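Local coordinates for protein contact-dependent inhibitor A (Escherichia coli NC101, PDB 5I4Q) that forms the toxin domain of a contact-dependent growth inhibition protein, which probably enters neighbouring bacteria to block their growth and is bound by its cognate immunity protein, at residues Ala70-Ile75 / Gly84-Val89; Gly21-Lys26 / Pro78-Val83. All blocks are in the same frame, centred on the assembly; numbering follows the deposited sequence.

Contact 1: Ala70-Ile75 / Gly84-Val89; sequences AGLEMI and GHIQPV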
loop_
_atom_site.group_PDB
_atom_site.type_symbol
_atom_site.label_atom_id
_atom_site.label_comp_id
_atom_site.label_asym_id
_atom_site.label_seq_id
_atom_site.Cartn_x
_atom_site.Cartn_y
_atom_site.Cartn_z
ATOM N N ALA A 70 19.513 -1.186 22.292
ATOM C CA ALA A 70 18.086 -0.950 22.178
ATOM C C ALA A 70 17.592 -0.808 20.751
ATOM O O ALA A 70 16.647 -0.072 20.468
ATOM C CB ALA A 70 17.707 0.274 22.991
ATOM N N GLY A 71 18.210 -1.526 19.848
ATOM C CA GLY A 71 17.789 -1.444 18.453
ATOM C C GLY A 71 18.316 -0.228 17.688
ATOM O O GLY A 71 17.930 0.002 16.583
ATOM N N LEU A 72 19.216 0.542 18.284
ATOM C CA LEU A 72 19.673 1.773 17.679
ATOM C C LEU A 72 21.188 1.899 17.783
ATOM O O LEU A 72 21.817 1.217 18.576
ATOM C CB LEU A 72 19.032 2.983 18.378
ATOM C CG LEU A 72 17.528 3.058 18.519
ATOM C CD1 LEU A 72 17.171 3.818 19.759
ATOM C CD2 LEU A 72 16.908 3.752 17.314
ATOM N N GLU A 73 21.728 2.788 16.949
ATOM C CA GLU A 73 23.124 3.155 16.859
ATOM C C GLU A 73 23.119 4.632 17.000
ATOM O O GLU A 73 22.329 5.362 16.351
ATOM C CB GLU A 73 23.773 2.870 15.503
ATOM C CG GLU A 73 23.688 1.423 15.041
ATOM C CD GLU A 73 24.034 1.206 13.549
ATOM O OE1 GLU A 73 24.421 2.183 12.873
ATOM O OE2 GLU A 73 23.901 0.036 13.057
HETATM N N MSE A 74 24.073 5.090 17.785
HETATM C CA MSE A 74 24.168 6.481 18.111
HETATM C C MSE A 74 25.621 6.910 18.120
HETATM O O MSE A 74 26.524 6.167 18.548
HETATM C CB MSE A 74 23.574 6.592 19.495
HETATM C CG MSE A 74 23.950 7.874 20.152
HETATM SE SE MSE A 74 22.918 8.039 21.806
HETATM C CE MSE A 74 24.160 7.291 23.154
ATOM N N ILE A 75 25.833 8.140 17.689
ATOM C CA ILE A 75 27.113 8.784 17.719
ATOM C C ILE A 75 26.939 9.901 18.760
ATOM O O ILE A 75 26.120 10.829 18.588
ATOM C CB ILE A 75 27.452 9.355 16.335
ATOM C CG1 ILE A 75 27.425 8.250 15.250
ATOM C CG2 ILE A 75 28.777 10.128 16.332
ATOM C CD1 ILE A 75 28.422 7.121 15.424
ATOM N N GLY A 84 25.122 13.263 18.259
ATOM C CA GLY A 84 25.360 13.828 16.909
ATOM C C GLY A 84 24.552 13.132 15.811
ATOM O O GLY A 84 24.255 13.720 14.761
ATOM N N HIS A 85 24.237 11.862 16.061
ATOM C CA HIS A 85 23.470 11.050 15.152
ATOM C C HIS A 85 22.908 9.805 15.852
ATOM O O HIS A 85 23.602 9.158 16.617
ATOM C CB HIS A 85 24.331 10.627 13.991
ATOM C CG HIS A 85 23.597 9.821 12.971
ATOM N ND1 HIS A 85 23.805 8.470 12.798
ATOM C CD2 HIS A 85 22.669 10.189 12.053
ATOM C CE1 HIS A 85 23.019 8.034 11.831
ATOM N NE2 HIS A 85 22.324 9.061 11.363
ATOM N N ILE A 86 21.657 9.477 15.544
ATOM C CA ILE A 86 20.995 8.318 16.068
ATOM C C ILE A 86 20.009 7.791 14.985
ATOM O O ILE A 86 19.323 8.565 14.358
ATOM C CB ILE A 86 20.272 8.662 17.379
ATOM C CG1 ILE A 86 19.628 7.432 17.998
ATOM C CG2 ILE A 86 19.259 9.747 17.166
ATOM C CD1 ILE A 86 19.462 7.531 19.513
ATOM N N GLN A 87 20.011 6.475 14.759
ATOM C CA GLN A 87 19.109 5.799 13.815
ATOM C C GLN A 87 18.967 4.317 14.197
ATOM O O GLN A 87 19.817 3.797 14.963
ATOM C CB GLN A 87 19.631 5.916 12.393
ATOM C CG GLN A 87 20.784 5.010 12.044
ATOM C CD GLN A 87 21.062 4.955 10.523
ATOM O OE1 GLN A 87 20.150 4.871 9.680
ATOM N NE2 GLN A 87 22.300 4.939 10.196
ATOM N N PRO A 88 17.922 3.631 13.672
ATOM C CA PRO A 88 17.795 2.177 13.938
ATOM C C PRO A 88 18.945 1.393 13.332
ATOM O O PRO A 88 19.571 1.864 12.397
ATOM C CB PRO A 88 16.424 1.822 13.307
ATOM C CG PRO A 88 15.666 3.130 13.331
ATOM C CD PRO A 88 16.735 4.128 12.961
ATOM N N VAL A 89 19.291 0.250 13.875
ATOM C CA VAL A 89 20.399 -0.517 13.283
ATOM C C VAL A 89 20.026 -1.005 11.900
ATOM O O VAL A 89 18.848 -1.081 11.565
ATOM C CB VAL A 89 20.815 -1.727 14.138
ATOM C CG1 VAL A 89 21.374 -1.255 15.476
ATOM C CG2 VAL A 89 19.654 -2.715 14.343
HETATM O O HOH W 1 24.574 6.552 14.200
#

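Contact 2: Gly21-Lys26 / Pro78-Val83; sequences GMKFSK and PKTGQV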
loop_
_atom_site.group_PDB
_atom_site.type_symbol
_atom_site.label_atom_id
_atom_site.label_comp_id
_atom_site.label_asym_id
_atom_site.label_seq_id
_atom_site.Cartn_x
_atom_site.Cartn_y
_atom_site.Cartn_z
ATOM N N GLY A 21 21.456 16.115 30.930
ATOM C CA GLY A 21 22.815 15.927 30.453
ATOM C C GLY A 21 22.958 15.469 29.001
ATOM O O GLY A 21 24.059 15.122 28.580
HETATM N N MSE A 22 21.864 15.456 28.232
HETATM C CA MSE A 22 21.936 15.171 26.802
HETATM C C MSE A 22 21.692 16.427 26.006
HETATM O O MSE A 22 20.994 17.351 26.450
HETATM C CB MSE A 22 20.875 14.170 26.414
HETATM C CG MSE A 22 21.105 12.775 26.989
HETATM SE SE MSE A 22 19.518 11.621 26.653
HETATM C CE MSE A 22 18.248 12.283 28.022
ATOM N N LYS A 23 22.221 16.474 24.782
ATOM C CA LYS A 23 21.876 17.571 23.917
ATOM C C LYS A 23 21.881 17.192 22.461
ATOM O O LYS A 23 22.595 16.291 22.040
ATOM C CB LYS A 23 22.754 18.802 24.208
ATOM C CG LYS A 23 24.071 18.873 23.478
ATOM C CD LYS A 23 24.847 20.122 23.927
ATOM C CE LYS A 23 26.284 20.126 23.393
ATOM N NZ LYS A 23 27.121 21.232 23.951
ATOM N N PHE A 24 21.024 17.898 21.719
ATOM C CA PHE A 24 20.862 17.800 20.271
ATOM C C PHE A 24 20.972 19.180 19.634
ATOM O O PHE A 24 20.380 20.119 20.145
ATOM C CB PHE A 24 19.453 17.303 19.917
ATOM C CG PHE A 24 19.258 15.826 20.090
ATOM C CD1 PHE A 24 18.945 15.284 21.336
ATOM C CD2 PHE A 24 19.338 14.972 19.006
ATOM C CE1 PHE A 24 18.753 13.919 21.493
ATOM C CE2 PHE A 24 19.147 13.630 19.152
ATOM C CZ PHE A 24 18.856 13.088 20.397
ATOM N N SER A 25 21.641 19.305 18.497
ATOM C CA SER A 25 21.537 20.587 17.739
ATOM C C SER A 25 20.070 20.893 17.369
ATOM O O SER A 25 19.229 19.989 17.232
ATOM C CB SER A 25 22.404 20.605 16.488
ATOM O OG SER A 25 21.793 19.923 15.431
ATOM N N LYS A 26 19.787 22.171 17.227
ATOM C CA LYS A 26 18.479 22.642 16.861
ATOM C C LYS A 26 17.954 21.907 15.647
ATOM O O LYS A 26 16.831 21.431 15.644
ATOM C CB LYS A 26 18.514 24.157 16.557
ATOM C CG LYS A 26 17.143 24.814 16.360
ATOM C CD LYS A 26 17.231 26.177 15.660
ATOM C CE LYS A 26 15.853 26.760 15.346
ATOM N NZ LYS A 26 15.245 26.173 14.118
ATOM N N PRO A 78 30.405 11.676 25.076
ATOM C CA PRO A 78 30.212 11.554 26.540
ATOM C C PRO A 78 30.670 12.795 27.377
ATOM O O PRO A 78 30.162 13.002 28.451
ATOM C CB PRO A 78 30.995 10.291 26.891
ATOM C CG PRO A 78 32.032 10.200 25.826
ATOM C CD PRO A 78 31.411 10.732 24.573
ATOM N N LYS A 79 31.588 13.612 26.867
ATOM C CA LYS A 79 31.998 14.836 27.530
ATOM C C LYS A 79 30.908 15.927 27.420
ATOM O O LYS A 79 30.477 16.478 28.422
ATOM C CB LYS A 79 33.325 15.286 26.917
ATOM C CG LYS A 79 33.965 16.526 27.499
ATOM C CD LYS A 79 35.220 16.915 26.701
ATOM C CE LYS A 79 36.475 16.120 27.088
ATOM N NZ LYS A 79 37.127 16.635 28.325
ATOM N N THR A 80 30.442 16.229 26.205
ATOM C CA THR A 80 29.475 17.296 26.031
ATOM C C THR A 80 28.028 16.821 26.186
ATOM O O THR A 80 27.151 17.624 26.368
ATOM C CB THR A 80 29.654 18.021 24.695
ATOM O OG1 THR A 80 29.251 17.187 23.607
ATOM C CG2 THR A 80 31.086 18.429 24.500
ATOM N N GLY A 81 27.781 15.525 26.117
ATOM C CA GLY A 81 26.428 15.012 26.129
ATOM C C GLY A 81 25.699 15.120 24.787
ATOM O O GLY A 81 24.499 14.830 24.680
ATOM N N GLN A 82 26.407 15.517 23.742
ATOM C CA GLN A 82 25.731 15.730 22.460
ATOM C C GLN A 82 25.554 14.424 21.735
ATOM O O GLN A 82 26.517 13.683 21.530
ATOM C CB GLN A 82 26.472 16.689 21.532
ATOM C CG GLN A 82 25.709 17.008 20.257
ATOM C CD GLN A 82 26.377 18.090 19.418
ATOM O OE1 GLN A 82 27.398 18.623 19.793
ATOM N NE2 GLN A 82 25.767 18.433 18.282
ATOM N N VAL A 83 24.306 14.195 21.349
ATOM C CA VAL A 83 23.939 13.144 20.385
ATOM C C VAL A 83 24.093 13.685 18.986
ATOM O O VAL A 83 23.278 14.503 18.562
ATOM C CB VAL A 83 22.456 12.754 20.573
ATOM C CG1 VAL A 83 22.059 11.697 19.575
ATOM C CG2 VAL A 83 22.238 12.264 21.981
HETATM O O HOH W 2 23.144 17.040 17.419
#

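Contact 1: Ala70-Ile75 / Gly84-Val89
The two strands of the C-terminal beta hairpin, 72-77 and 82-88, pair antiparallel here, with Glu-73 and Gln-87 as a hydrogen-bonded pair: Glu-73 N reaches Gln-87 O at 2.9 Å and Gln-87 N returns to Glu-73 O at 3.0 Å. Ile-75 N donates to His-85 O at 2.7 Å. Beside it is a classic beta bulge, in which Gly-84 and His-85 both face Ile-75; Ile-75 O takes Gly-84 N at 2.7 Å and, weakly, His-85 N. At the other end Val-89 N approaches Gly-71 O from above the carbonyl plane.

Glu-73 chi1 (-57°) sets CG beside the backbone N, 3.6 Å from Val-89 CG1, and the extended chain carries the carboxylate along Val-89, with Glu-73 OE2 3.6 Å from Val-89 CA. OE2 salt-bridges Arg-66; OE1 is hydrogen-bonded to the hydroxyl of Tyr-81 of the immunity protein chain. Ile-75 CG1 lies at the His-85 ring edge, nearest His-85 CB, 4.1 Å away; His-85 NE2 bonds Asp-84 of the immunity protein. On the opposite face the selenium of Met-74, a selenomethionine, lies 4.2 Å from Ile-86 CD1. This apolar face packs against helix 40-48 (Val-47, Leu-48) and Leu-32 of helix 26-34, while strand 65-69 flanks 72-77.

Contact 2: Gly21-Lys26 / Pro78-Val83
Lys-23 and Gln-82 form the single beta bridge between strand 22-25, an outer strand of the N-terminal three-stranded antiparallel sheet, and the start of strand 82-88 at the margin of the C-terminal sheet. The end-to-end directions of the touching parts differ by 61°.

Two backbone hydrogen bonds make the bridge, both using Lys-23: its N donates to Gly-81 O at 2.8 Å, from above the carbonyl plane, and its O accepts Val-83 N at 2.8 Å. CA-H...O contacts accompany them, such as Gln-82 CA to Lys-23 O at 3.2 Å. Gly-81 and Gln-82 both face Asn-77 in a G1 beta bulge where the turn between strands 72-77 and 82-88 closes.

Apolar contact centres on Phe-24. With CG anti to its carbonyl carbon (chi1 -78°), the ring presents a face to Val-83 in a CH-pi contact: Val-83 CB stands over it, 3.8 Å from the centroid of the Phe-24 ring and 20° off its normal, displaced toward the rim. Val-83 CG1 is 3.5 Å from Phe-24 CE2. Phe-41 of helix 40-48 meets the same ring edge to face.

The aliphatic part of Lys-23 runs extended across Gln-82, with Lys-23 CG 3.8 Å from Gln-82 CB, and the lysine has a cation-pi partner in Phe-16.

A water joins the two segments where strand 22-25 ends. Ser-25, the N-cap of helix 26-34, bonds Tyr-28 N through OG. Its own backbone N donates to the water at 2.9 Å; that water also accepts from Gln-82 NE2 and donates to Val-83 O.

Both contacts use strand 82-88, but at successive stretches and with different partners. Contact 1 is a regular ladder within one hairpin, local in sequence, whereas contact 2 ties that same strand to the N-terminal sheet through a lone bridge between residues more than fifty positions apart. Each mixes buried and more accessible residues; exposed ones touch only in contact 2. Contact 1 has one apolar face against the helices and one polar face met by the immunity protein, while contact 2 combines the buried Phe-24 and Val-83 pair with a water-bridged polar edge. They meet at Val-83, whose CG2 lies 4.3 Å from the selenium of Met-74, and helix 40-48 packs on both.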